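Local coordinates for protein UDP-D-quinovosamine 4-dehydrogenase (Vibrio fischeri, PDB 3NKL) that probably acts as an oxidoreductase and lyase on UDP-sugars at the membrane, this chain being its Rossmann-like, CoA-binding-family domain, at residues K40-T45 against I51-Y56; S67-A72 against E86-L91; V79-I84 against V95-N100. All coordinates share one frame; numbering follows the deposited sequence.

Contact 1: K40-T45 against I51-Y56. With SO4 (sulfate ion), chain K; SO4 (sulfate ion), chain J.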
ATOM      1  N   LYS B  40      -2.483 -12.470  -4.874  1.00 51.51           N
ATOM      2  CA  LYS B  40      -1.302 -13.075  -4.262  1.00 59.12           C
ATOM      3  C   LYS B  40      -1.432 -13.150  -2.739  1.00 55.19           C
ATOM      4  O   LYS B  40      -0.784 -13.978  -2.092  1.00 48.80           O
ATOM      5  CB  LYS B  40      -0.033 -12.305  -4.642  1.00 70.94           C
ATOM      6  CG  LYS B  40       0.322 -12.371  -6.127  1.00 83.02           C
ATOM      7  CD  LYS B  40       1.535 -11.507  -6.450  1.00 94.43           C
ATOM      8  CE  LYS B  40       1.856 -11.537  -7.939  1.00104.17           C
ATOM      9  NZ  LYS B  40       2.998 -10.643  -8.291  1.00107.22           N
ATOM     10  N   LYS B  41      -2.269 -12.282  -2.172  1.00 42.10           N
ATOM     11  CA  LYS B  41      -2.451 -12.225  -0.724  1.00 44.40           C
ATOM     12  C   LYS B  41      -3.648 -13.041  -0.225  1.00 39.08           C
ATOM     13  O   LYS B  41      -3.870 -13.155   0.983  1.00 36.30           O
ATOM     14  CB  LYS B  41      -2.590 -10.765  -0.257  1.00 36.73           C
ATOM     15  CG  LYS B  41      -1.349  -9.918  -0.512  1.00 43.83           C
ATOM     16  CD  LYS B  41      -1.439  -8.559   0.184  1.00 39.42           C
ATOM     17  CE  LYS B  41      -0.143  -7.780  -0.019  1.00 43.66           C
ATOM     18  NZ  LYS B  41      -0.082  -6.523   0.779  1.00 41.77           N
ATOM     19  N   HIS B  42      -4.431 -13.591  -1.148  1.00 36.63           N
ATOM     20  CA  HIS B  42      -5.643 -14.292  -0.756  1.00 39.22           C
ATOM     21  C   HIS B  42      -5.326 -15.452   0.177  1.00 47.82           C
ATOM     22  O   HIS B  42      -4.446 -16.271  -0.092  1.00 49.70           O
ATOM     23  CB  HIS B  42      -6.432 -14.772  -1.971  1.00 40.20           C
ATOM     24  CG  HIS B  42      -7.689 -15.508  -1.620  1.00 38.36           C
ATOM     25  ND1 HIS B  42      -8.747 -14.912  -0.968  1.00 39.25           N
ATOM     26  CD2 HIS B  42      -8.059 -16.793  -1.834  1.00 46.90           C
ATOM     27  CE1 HIS B  42      -9.713 -15.795  -0.795  1.00 41.89           C
ATOM     28  NE2 HIS B  42      -9.321 -16.946  -1.313  1.00 46.18           N
ATOM     29  N   LYS B  43      -6.042 -15.486   1.288  1.00 42.91           N
ATOM     30  CA  LYS B  43      -5.871 -16.497   2.317  1.00 45.02           C
ATOM     31  C   LYS B  43      -4.488 -16.550   2.968  1.00 41.16           C
ATOM     32  O   LYS B  43      -4.157 -17.537   3.612  1.00 49.83           O
ATOM     33  CB  LYS B  43      -6.318 -17.868   1.805  1.00 46.01           C
ATOM     34  CG  LYS B  43      -7.841 -17.977   1.725  1.00 43.85           C
ATOM     35  CD  LYS B  43      -8.311 -19.308   1.136  1.00 52.08           C
ATOM     36  CE  LYS B  43      -9.797 -19.516   1.402  1.00 55.14           C
ATOM     37  NZ  LYS B  43     -10.385 -20.612   0.585  1.00 59.80           N
ATOM     38  N   THR B  44      -3.692 -15.493   2.827  1.00 43.24           N
ATOM     39  CA  THR B  44      -2.494 -15.372   3.659  1.00 47.06           C
ATOM     40  C   THR B  44      -2.911 -14.761   4.991  1.00 49.91           C
ATOM     41  O   THR B  44      -4.069 -14.383   5.160  1.00 45.15           O
ATOM     42  CB  THR B  44      -1.379 -14.543   3.001  1.00 49.57           C
ATOM     43  OG1 THR B  44      -1.816 -13.195   2.804  1.00 46.81           O
ATOM     44  CG2 THR B  44      -0.971 -15.151   1.657  1.00 51.22           C
ATOM     45  N   THR B  45      -1.996 -14.683   5.950  1.00 50.75           N
ATOM     46  CA  THR B  45      -2.362 -14.134   7.254  1.00 54.97           C
ATOM     47  C   THR B  45      -1.382 -13.069   7.724  1.00 64.82           C
ATOM     48  O   THR B  45      -0.176 -13.182   7.516  1.00 68.62           O
ATOM     49  CB  THR B  45      -2.464 -15.220   8.331  1.00 58.63           C
ATOM     50  OG1 THR B  45      -1.163 -15.475   8.872  1.00 69.30           O
ATOM     51  CG2 THR B  45      -3.049 -16.505   7.756  1.00 54.40           C
ATOM     52  N   ILE B  51      -6.421 -12.660   5.226  1.00 26.72           N
ATOM     53  CA  ILE B  51      -6.677 -11.715   4.144  1.00 25.23           C
ATOM     54  C   ILE B  51      -7.446 -12.430   3.045  1.00 29.22           C
ATOM     55  O   ILE B  51      -7.100 -13.553   2.691  1.00 34.53           O
ATOM     56  CB  ILE B  51      -5.346 -11.218   3.531  1.00 24.54           C
ATOM     57  CG1 ILE B  51      -4.475 -10.523   4.572  1.00 29.75           C
ATOM     58  CG2 ILE B  51      -5.598 -10.254   2.390  1.00 22.53           C
ATOM     59  CD1 ILE B  51      -3.097 -10.174   4.042  1.00 36.22           C
ATOM     60  N   TYR B  52      -8.485 -11.799   2.503  1.00 24.65           N
ATOM     61  CA  TYR B  52      -9.310 -12.448   1.485  1.00 25.17           C
ATOM     62  C   TYR B  52      -9.514 -11.545   0.278  1.00 28.48           C
ATOM     63  O   TYR B  52      -9.551 -10.326   0.406  1.00 28.00           O
ATOM     64  CB  TYR B  52     -10.699 -12.819   2.031  1.00 24.18           C
ATOM     65  CG  TYR B  52     -10.697 -13.743   3.218  1.00 29.84           C
ATOM     66  CD1 TYR B  52     -10.758 -15.120   3.047  1.00 41.99           C
ATOM     67  CD2 TYR B  52     -10.644 -13.244   4.512  1.00 31.25           C
ATOM     68  CE1 TYR B  52     -10.769 -15.975   4.137  1.00 45.80           C
ATOM     69  CE2 TYR B  52     -10.661 -14.090   5.608  1.00 34.30           C
ATOM     70  CZ  TYR B  52     -10.716 -15.455   5.409  1.00 40.50           C
ATOM     71  OH  TYR B  52     -10.710 -16.297   6.486  1.00 44.36           O
ATOM     72  N   ARG B  53      -9.681 -12.161  -0.887  1.00 28.50           N
ATOM     73  CA  ARG B  53     -10.021 -11.431  -2.096  1.00 30.54           C
ATOM     74  C   ARG B  53     -11.444 -10.900  -1.946  1.00 29.64           C
ATOM     75  O   ARG B  53     -12.244 -11.447  -1.160  1.00 26.13           O
ATOM     76  CB  ARG B  53      -9.924 -12.355  -3.318  1.00 35.96           C
ATOM     77  CG  ARG B  53     -10.870 -13.560  -3.218  1.00 57.40           C
ATOM     78  CD  ARG B  53     -11.529 -13.905  -4.556  1.00 68.92           C
ATOM     79  NE  ARG B  53     -10.824 -14.940  -5.303  1.00 74.87           N
ATOM     80  CZ  ARG B  53     -10.852 -15.054  -6.630  1.00 84.54           C
ATOM     81  NH1 ARG B  53     -10.183 -16.031  -7.225  1.00 92.40           N
ATOM     82  NH2 ARG B  53     -11.540 -14.189  -7.363  1.00 80.97           N
ATOM     83  N   PRO B  54     -11.773  -9.837  -2.694  1.00 26.79           N
ATOM     84  CA  PRO B  54     -13.044  -9.128  -2.492  1.00 28.76           C
ATOM     85  C   PRO B  54     -14.270  -9.993  -2.781  1.00 31.00           C
ATOM     86  O   PRO B  54     -15.371  -9.642  -2.376  1.00 28.56           O
ATOM     87  CB  PRO B  54     -12.978  -7.978  -3.501  1.00 31.47           C
ATOM     88  CG  PRO B  54     -11.529  -7.829  -3.846  1.00 31.81           C
ATOM     89  CD  PRO B  54     -10.891  -9.163  -3.668  1.00 28.82           C
ATOM     90  N   LYS B  55     -14.090 -11.092  -3.501  1.00 29.44           N
ATOM     91  CA  LYS B  55     -15.192 -12.014  -3.747  1.00 29.23           C
ATOM     92  C   LYS B  55     -15.750 -12.544  -2.430  1.00 33.77           C
ATOM     93  O   LYS B  55     -16.912 -12.953  -2.352  1.00 37.34           O
ATOM     94  CB  LYS B  55     -14.718 -13.182  -4.635  1.00 30.53           C
ATOM     95  CG  LYS B  55     -15.693 -14.353  -4.736  1.00 45.21           C
ATOM     96  CD  LYS B  55     -15.160 -15.400  -5.734  1.00 62.01           C
ATOM     97  CE  LYS B  55     -16.014 -16.671  -5.783  1.00 69.22           C
ATOM     98  NZ  LYS B  55     -15.409 -17.711  -6.686  1.00 69.70           N
ATOM     99  N   TYR B  56     -14.921 -12.543  -1.394  1.00 33.01           N
ATOM    100  CA  TYR B  56     -15.349 -13.045  -0.083  1.00 32.93           C
ATOM    101  C   TYR B  56     -16.147 -12.035   0.761  1.00 28.89           C
ATOM    102  O   TYR B  56     -16.547 -12.362   1.869  1.00 26.47           O
ATOM    103  CB  TYR B  56     -14.137 -13.547   0.720  1.00 28.32           C
ATOM    104  CG  TYR B  56     -13.724 -14.964   0.367  1.00 37.54           C
ATOM    105  CD1 TYR B  56     -13.599 -15.938   1.342  1.00 46.32           C
ATOM    106  CD2 TYR B  56     -13.476 -15.326  -0.946  1.00 39.45           C
ATOM    107  CE1 TYR B  56     -13.227 -17.235   1.018  1.00 50.98           C
ATOM    108  CE2 TYR B  56     -13.110 -16.627  -1.282  1.00 48.21           C
ATOM    109  CZ  TYR B  56     -12.984 -17.569  -0.296  1.00 49.93           C
ATOM    110  OH  TYR B  56     -12.619 -18.860  -0.624  1.00 56.90           O
TER
HETATM  111  S   SO4 K 144     -12.360 -10.750  -6.940  1.00 68.90           S
HETATM  112  O1  SO4 K 144     -12.102 -11.362  -5.643  1.00 42.16           O
HETATM  113  O2  SO4 K 144     -11.265  -9.829  -7.280  1.00 71.87           O
HETATM  114  O3  SO4 K 144     -12.430 -11.811  -7.949  1.00 76.15           O
HETATM  115  O4  SO4 K 144     -13.628 -10.016  -6.916  1.00 73.04           O
HETATM  116  S   SO4 J 143     -11.027 -19.443  -3.704  1.00 95.23           S
HETATM  117  O1  SO4 J 143     -10.600 -19.620  -2.317  1.00 92.00           O
HETATM  118  O2  SO4 J 143     -10.744 -20.676  -4.430  1.00103.90           O
HETATM  119  O3  SO4 J 143     -12.460 -19.155  -3.785  1.00 91.46           O
HETATM  120  O4  SO4 J 143     -10.285 -18.338  -4.305  1.00100.02           O
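K43 and T44 are laced to I51 by two backbone hydrogen bonds, K43 N to I51 O (2.6 Å) and I51 N to T44 O (2.9 Å), where a type II turn from K41 to T44 meets strand 49-52. I51 packs against the turn, its CB against K41 O and its CD1 3.5 Å from T44 OG1. T44 OG1 donates to K41 O at 2.7 Å, and T44 N reaches the same oxygen from the same face of its plane, so one carbonyl ties off the turn twice. H42 takes over beyond I51. With CG anti to the backbone N (chi1 180°), its ring swings over to the other segment, and H42 ND1 accepts from R53 N at 2.9 Å, the partner lying somewhat out of the ring plane. ND1 being an acceptor, NE2 carries the proton and donates to sulfate J. The CE1 edge of the same ring points at the face of Y56 in a T-shaped stack, centroids 4.8 Å apart and planes at 65°, and K43 CG covers one face of the imidazole. One oxygen of sulfate J, O1, collects three donors: Y56 OH at 2.7 Å, and K43 NZ and H42 NE2 each at 3.1 Å. The extended K43 chain runs roughly perpendicular to the Y56 side chain and brings NZ to the sulfate near the hydroxyl. R53, bent at chi2 and chi3, sends NH2 the other way for a weak bond to sulfate K. The sulfates probably come from the crystallisation liquor, consistent with a basic surface able to receive anions. The end of the K41 chain leads away, its NZ bonding A12 O and S75 OG of the second subunit. Together these segments form the base of the hairpin of strands 45-46 and 49-52, at one edge of the Rossmann-like sheet.

Contact 2: S67-A72 against E86-L91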
ATOM      1  N   SER B  67     -21.364  -4.733   9.929  1.00 21.06           N
ATOM      2  CA  SER B  67     -22.143  -3.661   9.328  1.00 27.08           C
ATOM      3  C   SER B  67     -21.304  -2.425   9.044  1.00 21.20           C
ATOM      4  O   SER B  67     -21.844  -1.391   8.710  1.00 19.22           O
ATOM      5  CB  SER B  67     -23.344  -3.290  10.207  1.00 31.40           C
ATOM      6  OG  SER B  67     -22.912  -2.872  11.477  1.00 39.57           O
ATOM      7  N   THR B  68     -19.991  -2.548   9.196  1.00 15.44           N
ATOM      8  CA  THR B  68     -19.062  -1.430   8.966  1.00 16.99           C
ATOM      9  C   THR B  68     -17.785  -1.962   8.338  1.00 19.89           C
ATOM     10  O   THR B  68     -17.224  -2.947   8.820  1.00 17.31           O
ATOM     11  CB  THR B  68     -18.711  -0.717  10.290  1.00 19.40           C
ATOM     12  OG1 THR B  68     -19.889  -0.122  10.834  1.00 26.28           O
ATOM     13  CG2 THR B  68     -17.681   0.368  10.076  1.00 23.64           C
ATOM     14  N   VAL B  69     -17.333  -1.316   7.259  1.00 14.63           N
ATOM     15  CA  VAL B  69     -16.082  -1.684   6.618  1.00 15.94           C
ATOM     16  C   VAL B  69     -15.192  -0.450   6.582  1.00 18.43           C
ATOM     17  O   VAL B  69     -15.655   0.647   6.267  1.00 18.71           O
ATOM     18  CB  VAL B  69     -16.320  -2.281   5.203  1.00 14.95           C
ATOM     19  CG1 VAL B  69     -14.994  -2.428   4.432  1.00 12.96           C
ATOM     20  CG2 VAL B  69     -17.061  -3.637   5.324  1.00 18.07           C
ATOM     21  N   LEU B  70     -13.929  -0.621   6.958  1.00 11.82           N
ATOM     22  CA  LEU B  70     -12.981   0.488   7.024  1.00 15.67           C
ATOM     23  C   LEU B  70     -12.008   0.429   5.850  1.00 16.56           C
ATOM     24  O   LEU B  70     -11.382  -0.600   5.608  1.00 20.71           O
ATOM     25  CB  LEU B  70     -12.194   0.415   8.333  1.00 14.83           C
ATOM     26  CG  LEU B  70     -13.009   0.266   9.624  1.00 20.75           C
ATOM     27  CD1 LEU B  70     -12.044   0.319  10.810  1.00 19.75           C
ATOM     28  CD2 LEU B  70     -14.052   1.349   9.730  1.00 18.52           C
ATOM     29  N   LEU B  71     -11.852   1.538   5.142  1.00 16.98           N
ATOM     30  CA  LEU B  71     -10.952   1.570   3.986  1.00 15.52           C
ATOM     31  C   LEU B  71      -9.570   2.043   4.401  1.00 20.22           C
ATOM     32  O   LEU B  71      -9.428   3.116   4.982  1.00 16.49           O
ATOM     33  CB  LEU B  71     -11.480   2.509   2.910  1.00 10.24           C
ATOM     34  CG  LEU B  71     -12.868   2.176   2.356  1.00 19.73           C
ATOM     35  CD1 LEU B  71     -13.211   3.149   1.253  1.00 17.59           C
ATOM     36  CD2 LEU B  71     -12.913   0.756   1.824  1.00 18.43           C
ATOM     37  N   ALA B  72      -8.560   1.235   4.107  1.00 12.24           N
ATOM     38  CA  ALA B  72      -7.182   1.608   4.353  1.00 17.88           C
ATOM     39  C   ALA B  72      -6.415   1.390   3.047  1.00 17.74           C
ATOM     40  O   ALA B  72      -5.489   0.573   2.978  1.00 17.35           O
ATOM     41  CB  ALA B  72      -6.593   0.768   5.495  1.00 19.05           C
ATOM     42  N   GLU B  86     -18.404   1.883  -3.942  1.00 21.22           N
ATOM     43  CA  GLU B  86     -19.709   1.499  -4.476  1.00 30.11           C
ATOM     44  C   GLU B  86     -19.988   0.008  -4.298  1.00 26.45           C
ATOM     45  O   GLU B  86     -21.127  -0.388  -4.026  1.00 24.17           O
ATOM     46  CB  GLU B  86     -19.847   1.936  -5.943  1.00 28.73           C
ATOM     47  CG  GLU B  86     -19.804   3.464  -6.081  1.00 31.96           C
ATOM     48  CD  GLU B  86     -20.088   3.966  -7.493  1.00 40.59           C
ATOM     49  OE1 GLU B  86     -21.063   3.501  -8.130  1.00 36.01           O
ATOM     50  OE2 GLU B  86     -19.340   4.847  -7.959  1.00 39.75           O
ATOM     51  N   SER B  87     -18.952  -0.813  -4.433  1.00 20.41           N
ATOM     52  CA  SER B  87     -19.082  -2.251  -4.202  1.00 24.58           C
ATOM     53  C   SER B  87     -19.542  -2.533  -2.769  1.00 23.11           C
ATOM     54  O   SER B  87     -20.345  -3.430  -2.529  1.00 21.86           O
ATOM     55  CB  SER B  87     -17.768  -2.988  -4.526  1.00 25.63           C
ATOM     56  OG  SER B  87     -16.827  -2.956  -3.447  1.00 25.79           O
ATOM     57  N   LEU B  88     -19.056  -1.746  -1.817  1.00 15.63           N
ATOM     58  CA  LEU B  88     -19.466  -1.909  -0.420  1.00 18.24           C
ATOM     59  C   LEU B  88     -20.853  -1.332  -0.130  1.00 20.24           C
ATOM     60  O   LEU B  88     -21.635  -1.897   0.654  1.00 19.43           O
ATOM     61  CB  LEU B  88     -18.425  -1.260   0.514  1.00 16.97           C
ATOM     62  CG  LEU B  88     -17.030  -1.886   0.381  1.00 19.09           C
ATOM     63  CD1 LEU B  88     -15.988  -1.000   1.052  1.00 14.85           C
ATOM     64  CD2 LEU B  88     -17.040  -3.284   1.047  1.00 19.15           C
ATOM     65  N   ALA B  89     -21.155  -0.194  -0.737  1.00 17.11           N
ATOM     66  CA  ALA B  89     -22.465   0.417  -0.535  1.00 19.85           C
ATOM     67  C   ALA B  89     -23.573  -0.563  -0.803  1.00 19.85           C
ATOM     68  O   ALA B  89     -24.575  -0.590  -0.078  1.00 20.37           O
ATOM     69  CB  ALA B  89     -22.634   1.630  -1.429  1.00 18.10           C
ATOM     70  N   LYS B  90     -23.433  -1.322  -1.890  1.00 14.44           N
ATOM     71  CA  LYS B  90     -24.474  -2.227  -2.319  1.00 11.73           C
ATOM     72  C   LYS B  90     -24.568  -3.474  -1.442  1.00 13.93           C
ATOM     73  O   LYS B  90     -25.412  -4.334  -1.680  1.00 17.73           O
ATOM     74  CB  LYS B  90     -24.269  -2.631  -3.784  1.00 20.37           C
ATOM     75  CG  LYS B  90     -24.299  -1.442  -4.735  1.00 32.32           C
ATOM     76  CD  LYS B  90     -23.783  -1.820  -6.143  1.00 39.33           C
ATOM     77  CE  LYS B  90     -23.854  -0.636  -7.098  1.00 37.30           C
ATOM     78  NZ  LYS B  90     -23.076  -0.908  -8.349  1.00 44.35           N
ATOM     79  N   LEU B  91     -23.700  -3.574  -0.437  1.00 19.07           N
ATOM     80  CA  LEU B  91     -23.789  -4.678   0.514  1.00 19.58           C
ATOM     81  C   LEU B  91     -24.362  -4.194   1.850  1.00 19.37           C
ATOM     82  O   LEU B  91     -24.308  -4.915   2.845  1.00 17.15           O
ATOM     83  CB  LEU B  91     -22.415  -5.313   0.750  1.00 20.03           C
ATOM     84  CG  LEU B  91     -21.786  -5.950  -0.499  1.00 19.62           C
ATOM     85  CD1 LEU B  91     -20.395  -6.462  -0.177  1.00 23.79           C
ATOM     86  CD2 LEU B  91     -22.690  -7.085  -0.951  1.00 26.25           C
TER
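V69 and L71 on strand 68-71 both point at L88 of helix 78-89, and all three touching side chains are buried: this is the first strand-to-helix interface of a beta-alpha-beta unit in the Rossmann-like fold, strand 94-97 being its second strand. The contact is purely apolar and small, about 116 Å² summed over both sides, and the backbones stay well apart, V69 CA and L88 CA being 7.8 Å from each other. L88 spans that gap. Its CG stands anti to the carbonyl carbon (chi1 -61°), and the isobutyl end projects from the helix to the sheet, where CD1 meets a methyl of each strand residue. V69 stands roughly perpendicular to it, with CG1 facing both branches, 3.8 Å from L88 CD1 and 4.0 Å from L88 CD2. V93 and V95 also pack against L88, and L57 of helix 57-64 touches it as well, so the leucine is embedded between the sheet and a second helix. The solvent side is looser: past the end of the helix K90 is exposed, and L91 packs on L57, E58 and I61 instead of on the strand. L71 and L88 run antiparallel side by side, which brings L71 CD2 to 3.6 Å from L88 CD1, the closest approach between the two segments.

Contact 3: V79-I84 against V95-N100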
ATOM      1  N   VAL B  79     -10.426   6.923  -8.901  1.00 19.19           N
ATOM      2  CA  VAL B  79     -11.312   6.043  -9.673  1.00 24.25           C
ATOM      3  C   VAL B  79     -11.490   4.682  -9.008  1.00 27.86           C
ATOM      4  O   VAL B  79     -12.614   4.174  -8.855  1.00 22.04           O
ATOM      5  CB  VAL B  79     -10.797   5.809 -11.093  1.00 31.98           C
ATOM      6  CG1 VAL B  79     -11.576   4.669 -11.726  1.00 34.27           C
ATOM      7  CG2 VAL B  79     -10.941   7.077 -11.915  1.00 44.87           C
ATOM      8  N   GLN B  80     -10.374   4.088  -8.600  1.00 21.34           N
ATOM      9  CA  GLN B  80     -10.400   2.768  -7.979  1.00 22.15           C
ATOM     10  C   GLN B  80     -11.052   2.795  -6.590  1.00 21.44           C
ATOM     11  O   GLN B  80     -11.747   1.856  -6.199  1.00 21.81           O
ATOM     12  CB  GLN B  80      -8.976   2.213  -7.884  1.00 21.41           C
ATOM     13  CG  GLN B  80      -8.881   0.851  -7.222  1.00 35.27           C
ATOM     14  CD  GLN B  80      -9.771  -0.208  -7.878  1.00 49.82           C
ATOM     15  OE1 GLN B  80     -10.371  -1.043  -7.192  1.00 45.76           O
ATOM     16  NE2 GLN B  80      -9.856  -0.179  -9.204  1.00 53.98           N
ATOM     17  N   LYS B  81     -10.821   3.863  -5.838  1.00 20.74           N
ATOM     18  CA  LYS B  81     -11.428   3.953  -4.512  1.00 17.21           C
ATOM     19  C   LYS B  81     -12.951   4.012  -4.622  1.00 19.53           C
ATOM     20  O   LYS B  81     -13.667   3.420  -3.803  1.00 17.53           O
ATOM     21  CB  LYS B  81     -10.901   5.163  -3.735  1.00 11.97           C
ATOM     22  CG  LYS B  81     -11.257   5.062  -2.212  1.00 14.30           C
ATOM     23  CD  LYS B  81     -10.765   6.315  -1.451  1.00 14.66           C
ATOM     24  CE  LYS B  81     -10.842   6.095   0.079  1.00 16.59           C
ATOM     25  NZ  LYS B  81     -10.486   7.303   0.855  1.00 16.96           N
ATOM     26  N   LYS B  82     -13.446   4.704  -5.640  1.00 19.43           N
ATOM     27  CA  LYS B  82     -14.908   4.784  -5.828  1.00 18.95           C
ATOM     28  C   LYS B  82     -15.500   3.447  -6.247  1.00 25.49           C
ATOM     29  O   LYS B  82     -16.603   3.072  -5.813  1.00 22.76           O
ATOM     30  CB  LYS B  82     -15.281   5.892  -6.822  1.00 22.05           C
ATOM     31  CG  LYS B  82     -15.095   7.298  -6.232  1.00 30.16           C
ATOM     32  CD  LYS B  82     -15.200   8.394  -7.313  1.00 37.79           C
ATOM     33  CE  LYS B  82     -14.709   9.740  -6.788  1.00 45.80           C
ATOM     34  NZ  LYS B  82     -14.524  10.765  -7.869  1.00 53.92           N
ATOM     35  N   VAL B  83     -14.767   2.706  -7.071  1.00 19.36           N
ATOM     36  CA  VAL B  83     -15.176   1.344  -7.413  1.00 21.74           C
ATOM     37  C   VAL B  83     -15.361   0.530  -6.135  1.00 24.33           C
ATOM     38  O   VAL B  83     -16.388  -0.136  -5.930  1.00 16.36           O
ATOM     39  CB  VAL B  83     -14.126   0.658  -8.298  1.00 25.19           C
ATOM     40  CG1 VAL B  83     -14.365  -0.840  -8.332  1.00 30.85           C
ATOM     41  CG2 VAL B  83     -14.148   1.258  -9.698  1.00 31.32           C
ATOM     42  N   ILE B  84     -14.360   0.597  -5.264  1.00 18.60           N
ATOM     43  CA  ILE B  84     -14.410  -0.098  -3.984  1.00 21.74           C
ATOM     44  C   ILE B  84     -15.600   0.369  -3.127  1.00 20.97           C
ATOM     45  O   ILE B  84     -16.360  -0.444  -2.585  1.00 17.24           O
ATOM     46  CB  ILE B  84     -13.085   0.089  -3.226  1.00 16.65           C
ATOM     47  CG1 ILE B  84     -11.958  -0.696  -3.940  1.00 18.99           C
ATOM     48  CG2 ILE B  84     -13.242  -0.327  -1.744  1.00 16.39           C
ATOM     49  CD1 ILE B  84     -10.581  -0.428  -3.350  1.00 22.45           C
ATOM     50  N   VAL B  95     -19.452   2.783   5.412  1.00 13.19           N
ATOM     51  CA  VAL B  95     -18.062   2.762   4.921  1.00 17.08           C
ATOM     52  C   VAL B  95     -17.307   3.960   5.490  1.00 22.09           C
ATOM     53  O   VAL B  95     -17.752   5.107   5.319  1.00 16.62           O
ATOM     54  CB  VAL B  95     -18.004   2.770   3.375  1.00 13.84           C
ATOM     55  CG1 VAL B  95     -16.557   2.779   2.900  1.00 14.24           C
ATOM     56  CG2 VAL B  95     -18.733   1.554   2.799  1.00 15.92           C
ATOM     57  N   LEU B  96     -16.197   3.692   6.188  1.00 15.28           N
ATOM     58  CA  LEU B  96     -15.374   4.754   6.767  1.00 13.01           C
ATOM     59  C   LEU B  96     -13.998   4.623   6.162  1.00 14.56           C
ATOM     60  O   LEU B  96     -13.621   3.545   5.720  1.00 17.18           O
ATOM     61  CB  LEU B  96     -15.237   4.619   8.284  1.00 14.30           C
ATOM     62  CG  LEU B  96     -16.510   4.335   9.081  1.00 16.69           C
ATOM     63  CD1 LEU B  96     -16.186   4.202  10.584  1.00 25.49           C
ATOM     64  CD2 LEU B  96     -17.467   5.469   8.843  1.00 20.25           C
ATOM     65  N   THR B  97     -13.245   5.719   6.147  1.00 13.32           N
ATOM     66  CA  THR B  97     -11.920   5.704   5.523  1.00 13.86           C
ATOM     67  C   THR B  97     -10.869   6.409   6.371  1.00 14.10           C
ATOM     68  O   THR B  97     -11.165   7.403   7.050  1.00 15.06           O
ATOM     69  CB  THR B  97     -11.928   6.365   4.108  1.00 20.09           C
ATOM     70  OG1 THR B  97     -10.597   6.340   3.552  1.00 15.61           O
ATOM     71  CG2 THR B  97     -12.395   7.811   4.178  1.00 14.91           C
ATOM     72  N   ILE B  98      -9.634   5.917   6.311  1.00 13.68           N
ATOM     73  CA  ILE B  98      -8.519   6.644   6.920  1.00 15.35           C
ATOM     74  C   ILE B  98      -8.203   7.847   6.016  1.00 14.27           C
ATOM     75  O   ILE B  98      -8.735   7.935   4.905  1.00 16.13           O
ATOM     76  CB  ILE B  98      -7.285   5.734   7.076  1.00 13.59           C
ATOM     77  CG1 ILE B  98      -6.643   5.423   5.717  1.00 15.96           C
ATOM     78  CG2 ILE B  98      -7.663   4.420   7.819  1.00 13.30           C
ATOM     79  CD1 ILE B  98      -5.296   4.653   5.877  1.00 19.31           C
ATOM     80  N   PRO B  99      -7.327   8.765   6.472  1.00 14.40           N
ATOM     81  CA  PRO B  99      -6.981   9.942   5.661  1.00 16.89           C
ATOM     82  C   PRO B  99      -6.371   9.640   4.293  1.00 17.80           C
ATOM     83  O   PRO B  99      -5.919   8.531   4.036  1.00 15.72           O
ATOM     84  CB  PRO B  99      -5.932  10.685   6.534  1.00 12.65           C
ATOM     85  CG  PRO B  99      -6.338  10.287   7.952  1.00 19.44           C
ATOM     86  CD  PRO B  99      -6.717   8.823   7.817  1.00 15.69           C
ATOM     87  N   ASN B 100      -6.354  10.651   3.433  1.00 16.06           N
ATOM     88  CA  ASN B 100      -5.652  10.576   2.157  1.00 18.58           C
ATOM     89  C   ASN B 100      -4.146  10.512   2.366  1.00 20.99           C
ATOM     90  O   ASN B 100      -3.613  10.964   3.388  1.00 16.07           O
ATOM     91  CB  ASN B 100      -5.998  11.777   1.279  1.00 16.98           C
ATOM     92  CG  ASN B 100      -7.461  11.799   0.904  1.00 24.71           C
ATOM     93  OD1 ASN B 100      -8.062  10.742   0.685  1.00 18.00           O
ATOM     94  ND2 ASN B 100      -8.053  12.996   0.847  1.00 22.65           N
TER
HETATM   95  O   HOH W   1      -7.894   7.995  -0.041  1.00 18.90           O
HETATM   96  O   HOH W   2     -10.189  10.134  -0.892  1.00 33.61           O
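K81 NZ is gripped by the hydroxyl of T97 and by water: it donates to T97 OG1 at 2.9 Å and to water 1 at 2.8 Å, with a weak bond to water 2. K81 gets there by stretching out fully, CG anti to the backbone N (chi1 -165°) and every later torsion near 180°, so that the chain runs straight from the helix and comes in roughly perpendicular to the T97 side chain. T97 OG1 accepts from K81 NZ and donates to I98 O at 2.8 Å, aimed at an in-plane lone pair of that oxygen, which helps hold the hydroxyl's orientation. N100 takes part through solvent: its OD1 accepts from water 1 at 2.8 Å, while N100 OD1 and K81 NZ are 4.2 Å apart and so are bridged rather than joined. N100 also sits at the N-cap position of helix 101-105, though its side chain makes no capping bond. K81 CE also touches L71 CD1 of strand 68-71. The contact thus joins helix 78-89 to the C-terminal end of strand 94-97, beside strand 68-71 and just before helix 101-105.

How the contacts relate
From the N terminus, contact 1 comes first and closes a short loop on the edge hairpin: 51-56 returns to 40-45 after five intervening residues. Contacts 2 and 3 follow in series with it and cross each other, their segments alternating as 67-72, 79-84, 86-91, 95-100. Contact 2 closes a loop of 13 residues and contact 3 one of 10, both taking in part of helix 78-89; contact 2 ties its later turns back to strand 68-71, contact 3 its earlier turns forward to strand 94-97. The two strands are parallel neighbours with probable backbone bonds between L71 N and L96 O and between V69 O and L96 N. Contact 1 reaches the same sheet farther along, its centre about 16 Å from that of contact 2.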